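PDB 4CCW: carboxyl esterase NP from Bacillus subtilis, which hydrolyses carboxylic esters, including those of naproxen, to an alcohol and a carboxylate, using the alpha/beta hydrolase fold. Local coordinates for residues A[22-27]-A[197-202]; A[39-44]-A[104-109]; A[87-92]-A[108-113]. All blocks are in the same frame, centred on the assembly; numbering follows the deposited sequence.

Interaction 1 (A[22-27]-A[197-202]); sequences NESLSL and VKQFQA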
loop_
_atom_site.group_PDB
_atom_site.type_symbol
_atom_site.label_atom_id
_atom_site.label_comp_id
_atom_site.label_asym_id
_atom_site.label_seq_id
_atom_site.Cartn_x
_atom_site.Cartn_y
_atom_site.Cartn_z
ATOM N N ASN A 22 0.956 6.165 -16.601
ATOM C CA ASN A 22 2.229 6.310 -17.301
ATOM C C ASN A 22 2.830 7.696 -17.103
ATOM O O ASN A 22 4.044 7.836 -16.962
ATOM C CB ASN A 22 2.064 5.986 -18.792
ATOM C CG ASN A 22 1.812 4.506 -19.038
ATOM O OD1 ASN A 22 2.008 3.676 -18.146
ATOM N ND2 ASN A 22 1.365 4.170 -20.235
ATOM N N GLU A 23 1.974 8.713 -17.075
ATOM C CA GLU A 23 2.432 10.079 -16.851
ATOM C C GLU A 23 2.942 10.302 -15.423
ATOM O O GLU A 23 3.905 11.033 -15.219
ATOM C CB GLU A 23 1.358 11.086 -17.251
ATOM C CG GLU A 23 1.116 11.057 -18.753
ATOM C CD GLU A 23 0.164 12.120 -19.245
ATOM O OE1 GLU A 23 -0.197 13.017 -18.461
ATOM O OE2 GLU A 23 -0.222 12.058 -20.432
ATOM N N SER A 24 2.310 9.652 -14.446
ATOM C CA SER A 24 2.812 9.677 -13.061
ATOM C C SER A 24 4.186 9.018 -12.914
ATOM O O SER A 24 4.966 9.404 -12.048
ATOM C CB SER A 24 1.830 9.010 -12.108
ATOM O OG SER A 24 0.670 9.800 -11.922
ATOM N N LEU A 25 4.481 8.024 -13.749
ATOM C CA LEU A 25 5.788 7.362 -13.697
ATOM C C LEU A 25 6.956 8.268 -14.095
ATOM O O LEU A 25 8.105 7.958 -13.805
ATOM C CB LEU A 25 5.803 6.073 -14.522
ATOM C CG LEU A 25 5.294 4.791 -13.862
ATOM C CD1 LEU A 25 5.823 3.592 -14.632
ATOM C CD2 LEU A 25 5.714 4.695 -12.399
ATOM N N SER A 26 6.656 9.392 -14.738
ATOM C CA SER A 26 7.676 10.392 -15.041
ATOM C C SER A 26 8.128 11.159 -13.789
ATOM O O SER A 26 9.128 11.884 -13.833
ATOM C CB SER A 26 7.189 11.360 -16.126
ATOM O OG SER A 26 6.240 12.276 -15.608
ATOM N N LEU A 27 7.387 10.994 -12.690
ATOM C CA LEU A 27 7.759 11.556 -11.386
ATOM C C LEU A 27 8.777 10.685 -10.634
ATOM O O LEU A 27 9.251 11.068 -9.548
ATOM C CB LEU A 27 6.524 11.775 -10.502
ATOM C CG LEU A 27 5.331 12.584 -11.025
ATOM C CD1 LEU A 27 4.176 12.520 -10.033
ATOM C CD2 LEU A 27 5.709 14.028 -11.337
ATOM N N VAL A 197 -2.324 13.407 -8.775
ATOM C CA VAL A 197 -3.740 13.639 -8.474
ATOM C C VAL A 197 -4.598 13.361 -9.704
ATOM O O VAL A 197 -5.671 12.760 -9.577
ATOM C CB VAL A 197 -4.023 15.066 -7.930
ATOM C CG1 VAL A 197 -5.523 15.282 -7.734
ATOM C CG2 VAL A 197 -3.300 15.299 -6.613
ATOM N N LYS A 198 -4.140 13.817 -10.875
ATOM C CA LYS A 198 -4.821 13.537 -12.139
ATOM C C LYS A 198 -5.047 12.042 -12.336
ATOM O O LYS A 198 -6.116 11.632 -12.796
ATOM C CB LYS A 198 -4.051 14.111 -13.337
ATOM C CG LYS A 198 -4.360 15.567 -13.651
ATOM C CD LYS A 198 -3.679 15.987 -14.946
ATOM C CE LYS A 198 -4.074 17.395 -15.368
ATOM N NZ LYS A 198 -3.743 17.668 -16.795
ATOM N N GLN A 199 -4.039 11.238 -11.987
ATOM C CA GLN A 199 -4.151 9.781 -12.050
ATOM C C GLN A 199 -5.175 9.240 -11.055
ATOM O O GLN A 199 -5.964 8.348 -11.376
ATOM C CB GLN A 199 -2.784 9.111 -11.837
ATOM C CG GLN A 199 -2.831 7.586 -11.893
ATOM C CD GLN A 199 -1.620 6.913 -11.272
ATOM O OE1 GLN A 199 -0.632 7.559 -10.941
ATOM N NE2 GLN A 199 -1.692 5.603 -11.128
ATOM N N PHE A 200 -5.144 9.767 -9.838
ATOM C CA PHE A 200 -6.067 9.328 -8.800
ATOM C C PHE A 200 -7.506 9.616 -9.250
ATOM O O PHE A 200 -8.380 8.756 -9.137
ATOM C CB PHE A 200 -5.729 9.999 -7.462
ATOM C CG PHE A 200 -6.727 9.727 -6.375
ATOM C CD1 PHE A 200 -6.878 8.446 -5.847
ATOM C CD2 PHE A 200 -7.503 10.760 -5.850
ATOM C CE1 PHE A 200 -7.797 8.192 -4.843
ATOM C CE2 PHE A 200 -8.422 10.514 -4.844
ATOM C CZ PHE A 200 -8.568 9.227 -4.331
ATOM N N GLN A 201 -7.727 10.813 -9.790
ATOM C CA GLN A 201 -9.025 11.197 -10.333
ATOM C C GLN A 201 -9.468 10.251 -11.453
ATOM O O GLN A 201 -10.632 9.817 -11.481
ATOM C CB GLN A 201 -8.983 12.647 -10.844
ATOM C CG GLN A 201 -8.664 13.678 -9.766
ATOM C CD GLN A 201 -8.759 15.115 -10.258
ATOM O OE1 GLN A 201 -7.888 15.599 -10.991
ATOM N NE2 GLN A 201 -9.806 15.814 -9.838
ATOM N N ALA A 202 -8.546 9.934 -12.368
ATOM C CA ALA A 202 -8.879 9.092 -13.522
ATOM C C ALA A 202 -9.221 7.682 -13.053
ATOM O O ALA A 202 -10.115 7.033 -13.603
ATOM C CB ALA A 202 -7.756 9.091 -14.560
#
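Helix 194-205 belongs to the helical insertion between strands 146-152 and 236-241, where alpha/beta hydrolases commonly carry their cap, and the N-terminal helix 12-24 packs against it where Ser24 faces Gln199. Their CA atoms stand 7.0 Å apart, the closest CA pair across the two segments, and both CB atoms point toward the opposite segment. The contact is small, about 89 Å² in all, and polar: Ser24 OG donates to Gln199 OE1 across 2.8 Å. The C=O...donor angle of 135° and a tilt of 23° from the carbonyl plane mean that the hydroxyl approaches from the side of the amide oxygen and somewhat out of its plane. In Gln199, CG anti to the backbone N (chi1 -180°) and an extended chain beyond it bring OE1 to the serine hydroxyl. Ser24 OG also lies 3.5 Å from Gln199 CB, so the serine rests against the base of the side chain as well as its end. In the same turn as the serine, the backbone O of Glu23 accepts from both the N and the OG of Ser26, the hydroxyl at 2.7 Å and in the carbonyl plane.

The rest of the amide is bonded too: Thr68 OG1 meets Gln199 OE1, and Ser66 OG and Tyr17 OH meet Gln199 NE2. With partners at both its oxygen and its nitrogen, the buried amide should be fixed in rotation, its polar atoms satisfied by neutral hydroxyl groups.

Interaction 2 (A[39-44]-A[104-109]); sequences TRFGQT and RTDYAN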
loop_
_atom_site.group_PDB
_atom_site.type_symbol
_atom_site.label_atom_id
_atom_site.label_comp_id
_atom_site.label_asym_id
_atom_site.label_seq_id
_atom_site.Cartn_x
_atom_site.Cartn_y
_atom_site.Cartn_z
ATOM N N THR A 39 0.477 -14.605 -11.834
ATOM C CA THR A 39 0.164 -15.222 -10.539
ATOM C C THR A 39 -1.118 -16.015 -10.718
ATOM O O THR A 39 -1.781 -15.883 -11.748
ATOM C CB THR A 39 -0.070 -14.186 -9.410
ATOM O OG1 THR A 39 -1.330 -13.533 -9.607
ATOM C CG2 THR A 39 1.059 -13.147 -9.336
ATOM N N ARG A 40 -1.476 -16.827 -9.723
ATOM C CA ARG A 40 -2.677 -17.676 -9.824
ATOM C C ARG A 40 -3.949 -16.826 -9.835
ATOM O O ARG A 40 -5.033 -17.316 -10.177
ATOM C CB ARG A 40 -2.723 -18.718 -8.692
ATOM C CG ARG A 40 -3.101 -18.168 -7.321
ATOM C CD ARG A 40 -2.922 -19.195 -6.216
ATOM N NE ARG A 40 -1.525 -19.301 -5.792
ATOM C CZ ARG A 40 -1.086 -20.153 -4.871
ATOM N NH1 ARG A 40 -1.931 -20.983 -4.260
ATOM N NH2 ARG A 40 0.201 -20.175 -4.557
ATOM N N PHE A 41 -3.808 -15.558 -9.442
ATOM C CA PHE A 41 -4.927 -14.618 -9.473
ATOM C C PHE A 41 -4.740 -13.484 -10.480
ATOM O O PHE A 41 -5.435 -12.467 -10.415
ATOM C CB PHE A 41 -5.245 -14.096 -8.066
ATOM C CG PHE A 41 -5.669 -15.176 -7.110
ATOM C CD1 PHE A 41 -6.819 -15.925 -7.344
ATOM C CD2 PHE A 41 -4.911 -15.451 -5.979
ATOM C CE1 PHE A 41 -7.201 -16.931 -6.465
ATOM C CE2 PHE A 41 -5.281 -16.453 -5.101
ATOM C CZ PHE A 41 -6.431 -17.191 -5.340
ATOM N N GLY A 42 -3.820 -13.673 -11.426
ATOM C CA GLY A 42 -3.755 -12.794 -12.587
ATOM C C GLY A 42 -2.465 -12.024 -12.736
ATOM O O GLY A 42 -1.582 -12.082 -11.868
ATOM N N GLN A 43 -2.364 -11.300 -13.849
ATOM C CA GLN A 43 -1.144 -10.568 -14.189
ATOM C C GLN A 43 -0.961 -9.355 -13.287
ATOM O O GLN A 43 -1.829 -8.477 -13.210
ATOM C CB GLN A 43 -1.150 -10.144 -15.662
ATOM C CG GLN A 43 -1.276 -11.302 -16.649
ATOM C CD GLN A 43 0.005 -12.098 -16.817
ATOM O OE1 GLN A 43 1.079 -11.675 -16.394
ATOM N NE2 GLN A 43 -0.100 -13.255 -17.457
ATOM N N THR A 44 0.200 -9.309 -12.637
ATOM C CA THR A 44 0.484 -8.338 -11.596
ATOM C C THR A 44 1.587 -7.386 -12.055
ATOM O O THR A 44 2.673 -7.815 -12.435
ATOM C CB THR A 44 0.900 -9.073 -10.306
ATOM O OG1 THR A 44 -0.194 -9.888 -9.876
ATOM C CG2 THR A 44 1.256 -8.107 -9.194
ATOM N N ARG A 104 -8.562 -13.497 2.660
ATOM C CA ARG A 104 -7.236 -13.184 3.153
ATOM C C ARG A 104 -6.249 -14.296 2.769
ATOM O O ARG A 104 -5.080 -14.040 2.526
ATOM C CB ARG A 104 -7.288 -12.965 4.660
ATOM C CG ARG A 104 -8.194 -11.791 5.031
ATOM C CD ARG A 104 -7.976 -11.344 6.472
ATOM N NE ARG A 104 -8.476 -12.308 7.449
ATOM C CZ ARG A 104 -9.758 -12.432 7.796
ATOM N NH1 ARG A 104 -10.704 -11.657 7.233
ATOM N NH2 ARG A 104 -10.101 -13.344 8.699
ATOM N N THR A 105 -6.733 -15.523 2.697
ATOM C CA THR A 105 -5.902 -16.629 2.214
ATOM C C THR A 105 -5.475 -16.396 0.755
ATOM O O THR A 105 -4.291 -16.499 0.425
ATOM C CB THR A 105 -6.625 -17.976 2.377
ATOM O OG1 THR A 105 -6.844 -18.219 3.773
ATOM C CG2 THR A 105 -5.792 -19.118 1.807
ATOM N N ASP A 106 -6.440 -16.055 -0.101
ATOM C CA ASP A 106 -6.180 -15.777 -1.518
ATOM C C ASP A 106 -5.126 -14.696 -1.692
ATOM O O ASP A 106 -4.175 -14.873 -2.446
ATOM C CB ASP A 106 -7.467 -15.352 -2.240
ATOM C CG ASP A 106 -8.432 -16.508 -2.467
ATOM O OD1 ASP A 106 -7.994 -17.674 -2.518
ATOM O OD2 ASP A 106 -9.644 -16.243 -2.595
ATOM N N TYR A 107 -5.296 -13.576 -0.988
ATOM C CA TYR A 107 -4.348 -12.478 -1.091
ATOM C C TYR A 107 -2.922 -12.845 -0.654
ATOM O O TYR A 107 -1.963 -12.425 -1.290
ATOM C CB TYR A 107 -4.869 -11.247 -0.337
ATOM C CG TYR A 107 -6.010 -10.503 -1.038
ATOM C CD1 TYR A 107 -5.863 -10.009 -2.339
ATOM C CD2 TYR A 107 -7.215 -10.251 -0.374
ATOM C CE1 TYR A 107 -6.896 -9.302 -2.962
ATOM C CE2 TYR A 107 -8.249 -9.549 -0.984
ATOM C CZ TYR A 107 -8.088 -9.074 -2.273
ATOM O OH TYR A 107 -9.124 -8.376 -2.872
ATOM N N ALA A 108 -2.773 -13.620 0.421
ATOM C CA ALA A 108 -1.440 -14.077 0.829
ATOM C C ALA A 108 -0.808 -14.998 -0.226
ATOM O O ALA A 108 0.391 -14.896 -0.502
ATOM C CB ALA A 108 -1.475 -14.758 2.190
ATOM N N ASN A 109 -1.614 -15.887 -0.801
ATOM C CA ASN A 109 -1.165 -16.770 -1.884
ATOM C C ASN A 109 -0.812 -15.993 -3.159
ATOM O O ASN A 109 0.074 -16.400 -3.908
ATOM C CB ASN A 109 -2.214 -17.844 -2.204
ATOM C CG ASN A 109 -2.263 -18.963 -1.171
ATOM O OD1 ASN A 109 -1.299 -19.202 -0.438
ATOM N ND2 ASN A 109 -3.398 -19.664 -1.115
#
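With CG of Arg40 tucked over its own main chain, flanked by N and C (chi1 75°), and the chain bent again at chi3, the guanidinium comes to lie over Asn109; the CG of that asparagine is anti to its own carbonyl carbon, which lays the amide nearly parallel to the guanidinium, beside NH1. The two flat groups are stacked, their planes only 12° apart. Asn109 CB sits over the centre of one guanidinium face, 3.7 Å from Arg40 CZ, and Asn109 ND2 is 3.7 Å from Arg40 NH1. The stack involves no hydrogen bond between the two side chains; the charge of Arg40 is met instead by a salt bridge to Asp113, one turn further along the same helix.

Both Arg40 and Phe41 belong to a type I turn from Thr39 to Gly42, the beta hairpin connection between strands 32-39 and 42-49 at the edge of the hydrolase sheet, and they rest on the first turns of helix 104-118. The turn is tied by Gly42 N to Thr39 O at 3.0 Å. Thr39 OG1 accepts from Phe41 N, an ST turn, and donates to Gly42 O at 2.7 Å, in the carbonyl plane and on a lone pair.

From this turn the Phe41 ring reaches Asp106, the side chains crossing at about a right angle and the ring and carboxylate planes 58° apart. Phe41 CZ is 3.3 Å from Asp106 OD1, an oblique approach, while Phe41 CE2 lies 3.3 Å from the backbone O of Asp106. Asn109 CB comes to the edge of this ring, near its plane, and Arg40 CG covers one of its faces, 3.5 Å above the plane and offset toward the rim.

Interaction 3 (A[87-92]-A[108-113]); sequences DIIGDK and ANWLLD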
loop_
_atom_site.group_PDB
_atom_site.type_symbol
_atom_site.label_atom_id
_atom_site.label_comp_id
_atom_site.label_asym_id
_atom_site.label_seq_id
_atom_site.Cartn_x
_atom_site.Cartn_y
_atom_site.Cartn_z
ATOM N N ASP A 87 1.685 -3.590 -7.775
ATOM C CA ASP A 87 0.287 -3.139 -7.816
ATOM C C ASP A 87 -0.608 -4.228 -7.238
ATOM O O ASP A 87 -0.630 -5.349 -7.745
ATOM C CB ASP A 87 -0.169 -2.785 -9.237
ATOM C CG ASP A 87 0.194 -1.369 -9.659
ATOM O OD1 ASP A 87 0.659 -0.565 -8.831
ATOM O OD2 ASP A 87 0.018 -1.051 -10.858
ATOM N N ILE A 88 -1.318 -3.900 -6.156
ATOM C CA ILE A 88 -2.176 -4.861 -5.453
ATOM C C ILE A 88 -3.305 -5.356 -6.348
ATOM O O ILE A 88 -4.080 -4.567 -6.910
ATOM C CB ILE A 88 -2.732 -4.287 -4.123
ATOM C CG1 ILE A 88 -1.584 -3.961 -3.163
ATOM C CG2 ILE A 88 -3.714 -5.251 -3.472
ATOM C CD1 ILE A 88 -2.005 -3.036 -2.035
ATOM N N ILE A 89 -3.391 -6.675 -6.464
ATOM C CA ILE A 89 -4.382 -7.312 -7.306
ATOM C C ILE A 89 -5.801 -6.983 -6.852
ATOM O O ILE A 89 -6.118 -7.079 -5.664
ATOM C CB ILE A 89 -4.148 -8.842 -7.383
ATOM C CG1 ILE A 89 -4.889 -9.447 -8.575
ATOM C CG2 ILE A 89 -4.513 -9.526 -6.069
ATOM C CD1 ILE A 89 -4.089 -9.434 -9.857
ATOM N N GLY A 90 -6.641 -6.581 -7.806
ATOM C CA GLY A 90 -8.029 -6.193 -7.542
ATOM C C GLY A 90 -8.265 -4.714 -7.249
ATOM O O GLY A 90 -9.406 -4.246 -7.305
ATOM N N ASP A 91 -7.200 -3.976 -6.941
ATOM C CA ASP A 91 -7.301 -2.543 -6.627
ATOM C C ASP A 91 -7.147 -1.712 -7.914
ATOM O O ASP A 91 -6.762 -2.240 -8.959
ATOM C CB ASP A 91 -6.247 -2.144 -5.570
ATOM C CG ASP A 91 -6.510 -0.781 -4.947
ATOM O OD1 ASP A 91 -7.672 -0.324 -4.914
ATOM O OD2 ASP A 91 -5.546 -0.148 -4.471
ATOM N N LYS A 92 -7.488 -0.428 -7.845
ATOM C CA LYS A 92 -7.448 0.458 -9.008
ATOM C C LYS A 92 -6.011 0.798 -9.410
ATOM O O LYS A 92 -5.378 1.694 -8.842
ATOM C CB LYS A 92 -8.288 1.725 -8.741
ATOM C CG LYS A 92 -8.652 2.539 -9.983
ATOM C CD LYS A 92 -9.656 1.833 -10.900
ATOM C CE LYS A 92 -10.958 1.477 -10.197
ATOM N NZ LYS A 92 -11.741 2.669 -9.772
ATOM N N ALA A 108 -2.773 -13.620 0.421
ATOM C CA ALA A 108 -1.440 -14.077 0.829
ATOM C C ALA A 108 -0.808 -14.998 -0.226
ATOM O O ALA A 108 0.391 -14.896 -0.502
ATOM C CB ALA A 108 -1.475 -14.758 2.190
ATOM N N ASN A 109 -1.614 -15.887 -0.801
ATOM C CA ASN A 109 -1.165 -16.770 -1.884
ATOM C C ASN A 109 -0.812 -15.993 -3.159
ATOM O O ASN A 109 0.074 -16.400 -3.908
ATOM C CB ASN A 109 -2.214 -17.844 -2.204
ATOM C CG ASN A 109 -2.263 -18.963 -1.171
ATOM O OD1 ASN A 109 -1.299 -19.202 -0.438
ATOM N ND2 ASN A 109 -3.398 -19.664 -1.115
ATOM N N TRP A 110 -1.513 -14.885 -3.403
ATOM C CA TRP A 110 -1.194 -14.004 -4.534
ATOM C C TRP A 110 0.205 -13.454 -4.347
ATOM O O TRP A 110 1.055 -13.546 -5.235
ATOM C CB TRP A 110 -2.235 -12.872 -4.667
ATOM C CG TRP A 110 -1.719 -11.684 -5.451
ATOM C CD1 TRP A 110 -1.496 -11.604 -6.824
ATOM C CD2 TRP A 110 -1.287 -10.384 -4.918
ATOM N NE1 TRP A 110 -0.988 -10.375 -7.173
ATOM C CE2 TRP A 110 -0.839 -9.594 -6.073
ATOM C CE3 TRP A 110 -1.252 -9.807 -3.650
ATOM C CZ2 TRP A 110 -0.363 -8.298 -5.933
ATOM C CZ3 TRP A 110 -0.764 -8.500 -3.525
ATOM C CH2 TRP A 110 -0.339 -7.763 -4.640
ATOM N N LEU A 111 0.460 -12.912 -3.164
ATOM C CA LEU A 111 1.759 -12.323 -2.861
ATOM C C LEU A 111 2.868 -13.382 -2.820
ATOM O O LEU A 111 4.006 -13.103 -3.219
ATOM C CB LEU A 111 1.678 -11.517 -1.563
ATOM C CG LEU A 111 2.798 -10.518 -1.237
ATOM C CD1 LEU A 111 3.133 -9.601 -2.407
ATOM C CD2 LEU A 111 2.401 -9.709 -0.015
ATOM N N LEU A 112 2.536 -14.579 -2.334
ATOM C CA LEU A 112 3.447 -15.727 -2.402
ATOM C C LEU A 112 3.968 -15.900 -3.831
ATOM O O LEU A 112 5.182 -15.922 -4.051
ATOM C CB LEU A 112 2.756 -17.013 -1.917
ATOM C CG LEU A 112 3.512 -18.350 -2.074
ATOM C CD1 LEU A 112 4.806 -18.358 -1.280
ATOM C CD2 LEU A 112 2.642 -19.534 -1.660
ATOM N N ASP A 113 3.043 -16.001 -4.791
ATOM C CA ASP A 113 3.381 -16.100 -6.214
ATOM C C ASP A 113 4.308 -14.983 -6.700
ATOM O O ASP A 113 5.268 -15.233 -7.423
ATOM C CB ASP A 113 2.112 -16.085 -7.074
ATOM C CG ASP A 113 1.253 -17.324 -6.893
ATOM O OD1 ASP A 113 1.687 -18.301 -6.247
ATOM O OD2 ASP A 113 0.126 -17.315 -7.422
#
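The backbone of 87-92 makes a type II turn from Ile88 to Asp91, closed by Asp91 N to Ile88 O at 3.2 Å, and within it the CA of Ile89 comes to 7.9 Å from that of Trp110. Trp110 directs its indole at this turn, CG anti to the backbone N (chi1 159°), and Ile89 lies over one face of it. The CG2 methyl of Ile89 stands 3.5 Å from the centroid of the five-membered ring, just 7° off the ring normal, a CH-pi contact. Beside it, Ile89 CB is 3.5 Å from Trp110 NE1, so the branch point as well as the methyl covers the pyrrole half.

In the alpha/beta hydrolase fold this loop leaves strand 82-86 of the central sheet, and Trp110 packs its indole between the loop and its own helix. The benzo half meets the loop's main chain: Ile89 N lies over the ring face, 3.5 Å from Trp110 CZ2, while Ile88 CA comes obliquely to within 3.5 Å of Trp110 CH2. The indole N-H is engaged by Thr44 OG1 of the neighbouring strand 42-49. The Ile88 side chain also touches His134 on helix 130-141, and it lies about 11 Å from that of His273, the probable catalytic proton acceptor.

How the interactions relate
From the N terminus, helix 12-24 enters interaction 1, whose partner helix 194-205 comes some 170 residues later; this long loop encloses both other contacts. Within it, the hairpin turn at 39-44 closes onto the start of helix 104-118 in interaction 2, and the shorter loop of interaction 3, from 87-92 to 108-113, ends on the same helix and shares Ala108 and Asn109. Their centres are 5 Å apart and they touch, for instance where Phe41 O packs 3.4 Å from Ile89 CD1. Hairpin, loop and helix thus form one packed unit, whereas interaction 1 touches neither: its nearest atoms are about 6 Å from interaction 3 and about 12 Å from interaction 2.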